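Local coordinates for protein fervidolysin (Fervidobacterium pennivorans, PDB 1R6V) that cleaves keratin into peptides as a calcium-binding serine protease of the subtilisin family, letting its bacterium grow on native feathers, at residues 375-379 with 380-384. The protein carries 1 engineered substitution. Residues are numbered along the deposited sequence; the frame is centred on the assembly and turned at random.
Sequences DYYQG and TSMAA
Gly379 O and Met382 N close the joint where strand residues 375-378 pass through Gly379 into the helix of 380-384, a worked example of how a strand-to-helix junction can present a serine, here Ser381, the probable nucleophile. Their hydrogen bond is 2.9 Å long, with the amide standing well above the carbonyl plane, and Ala383 N adds a weak bond to the same oxygen. At the phi of 143° and psi of 164° of Gly379, a CB would be jammed against the carbonyl oxygen of Gln378, which by itself calls for glycine.

Among the side chains, Met382 does most of the reaching back. Its chain bends at chi2 and again at chi3 (44°), folding the thioether toward the strand. SD lies 3.4 Å from Tyr377 CB and meets the Tyr377 ring at its edge, near the ring plane and 5.2 Å from the centroid, a Met-aromatic contact. CE is modelled 2.9 Å from Gln378 O, shorter than a normal methyl-to-oxygen contact, so its exact place is doubtful. An alanine in place of Met382 would probably open a gap beside Tyr377 CB and cost the ring its sulfur neighbour.

Beyond the sulfur contact, the Tyr377 ring stacks on His203 and its hydroxyl is hydrogen-bonded to Ser199 OG. Met382 and Ser381 both touch Pro103, in the stretch assigned to the propeptide. Ser381 is the inferred charge-relay serine, its side chain about 6 Å from that of Asp162, while Ala200, an engineered residue at the position inferred to hold the charge-relay histidine, has its side chain about 6 Å from that of Tyr377. The glycine joint, with one good amide bond and one weak one, and the apolar thioether packing together fix how the first helical turn, and with it Ser381, sits against the strand.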
loop_
_atom_site.group_PDB
_atom_site.type_symbol
_atom_site.label_atom_id
_atom_site.label_comp_id
_atom_site.label_asym_id
_atom_site.label_seq_id
_atom_site.Cartn_x
_atom_site.Cartn_y
_atom_site.Cartn_z
ATOM N N ASP A 375 3.844 4.728 -31.723
ATOM C CA ASP A 375 2.660 5.552 -31.520
ATOM C C ASP A 375 2.976 6.633 -30.511
ATOM O O ASP A 375 3.924 6.519 -29.720
ATOM C CB ASP A 375 1.443 4.735 -31.035
ATOM C CG ASP A 375 0.122 5.294 -31.569
ATOM O OD1 ASP A 375 0.125 6.462 -32.030
ATOM O OD2 ASP A 375 -0.908 4.570 -31.520
ATOM N N TYR A 376 2.167 7.679 -30.544
ATOM C CA TYR A 376 2.310 8.818 -29.646
ATOM C C TYR A 376 1.270 8.700 -28.532
ATOM O O TYR A 376 0.073 8.653 -28.800
ATOM C CB TYR A 376 2.071 10.142 -30.389
ATOM C CG TYR A 376 2.968 10.377 -31.581
ATOM C CD1 TYR A 376 2.681 9.779 -32.800
ATOM C CD2 TYR A 376 4.094 11.194 -31.493
ATOM C CE1 TYR A 376 3.479 9.980 -33.906
ATOM C CE2 TYR A 376 4.914 11.402 -32.615
ATOM C CZ TYR A 376 4.587 10.784 -33.813
ATOM O OH TYR A 376 5.367 10.941 -34.932
ATOM N N TYR A 377 1.733 8.679 -27.287
ATOM C CA TYR A 377 0.846 8.566 -26.138
ATOM C C TYR A 377 0.971 9.769 -25.209
ATOM O O TYR A 377 1.940 10.535 -25.265
ATOM C CB TYR A 377 1.185 7.322 -25.304
ATOM C CG TYR A 377 0.822 5.983 -25.908
ATOM C CD1 TYR A 377 0.122 5.889 -27.109
ATOM C CD2 TYR A 377 1.160 4.806 -25.245
ATOM C CE1 TYR A 377 -0.241 4.643 -27.643
ATOM C CE2 TYR A 377 0.814 3.561 -25.762
ATOM C CZ TYR A 377 0.114 3.481 -26.958
ATOM O OH TYR A 377 -0.223 2.242 -27.478
ATOM N N GLN A 378 -0.012 9.896 -24.328
ATOM C CA GLN A 378 -0.020 10.943 -23.327
ATOM C C GLN A 378 -0.496 10.299 -22.031
ATOM O O GLN A 378 -1.253 9.329 -22.054
ATOM C CB GLN A 378 -0.973 12.055 -23.759
ATOM C CG GLN A 378 -1.472 12.947 -22.668
ATOM C CD GLN A 378 -2.788 13.615 -23.067
ATOM O OE1 GLN A 378 -2.843 14.353 -24.043
ATOM N NE2 GLN A 378 -3.851 13.345 -22.314
ATOM N N GLY A 379 -0.023 10.815 -20.904
ATOM C CA GLY A 379 -0.456 10.284 -19.630
ATOM C C GLY A 379 0.670 10.256 -18.624
ATOM O O GLY A 379 1.843 10.379 -18.986
ATOM N N THR A 380 0.311 10.102 -17.357
ATOM C CA THR A 380 1.332 10.038 -16.329
ATOM C C THR A 380 2.161 8.769 -16.555
ATOM O O THR A 380 3.324 8.689 -16.149
ATOM C CB THR A 380 0.699 10.038 -14.926
ATOM O OG1 THR A 380 -0.242 11.120 -14.831
ATOM C CG2 THR A 380 1.765 10.258 -13.888
ATOM N N SER A 381 1.588 7.787 -17.248
ATOM C CA SER A 381 2.332 6.552 -17.503
ATOM C C SER A 381 3.425 6.793 -18.555
ATOM O O SER A 381 4.335 5.975 -18.738
ATOM C CB SER A 381 1.388 5.431 -17.956
ATOM O OG SER A 381 0.861 5.681 -19.243
ATOM N N MET A 382 3.328 7.918 -19.261
ATOM C CA MET A 382 4.333 8.269 -20.256
ATOM C C MET A 382 5.433 9.109 -19.583
ATOM O O MET A 382 6.559 9.195 -20.076
ATOM C CB MET A 382 3.694 9.061 -21.412
ATOM C CG MET A 382 3.211 8.196 -22.573
ATOM S SD MET A 382 2.035 6.919 -22.006
ATOM C CE MET A 382 1.038 7.909 -20.916
ATOM N N ALA A 383 5.097 9.723 -18.456
ATOM C CA ALA A 383 6.060 10.553 -17.729
ATOM C C ALA A 383 6.978 9.703 -16.854
ATOM O O ALA A 383 8.199 9.885 -16.832
ATOM C CB ALA A 383 5.309 11.569 -16.849
ATOM N N ALA A 384 6.388 8.769 -16.123
ATOM C CA ALA A 384 7.188 7.930 -15.234
ATOM C C ALA A 384 8.398 7.261 -15.897
ATOM O O ALA A 384 9.478 7.231 -15.318
ATOM C CB ALA A 384 6.284 6.868 -14.547
#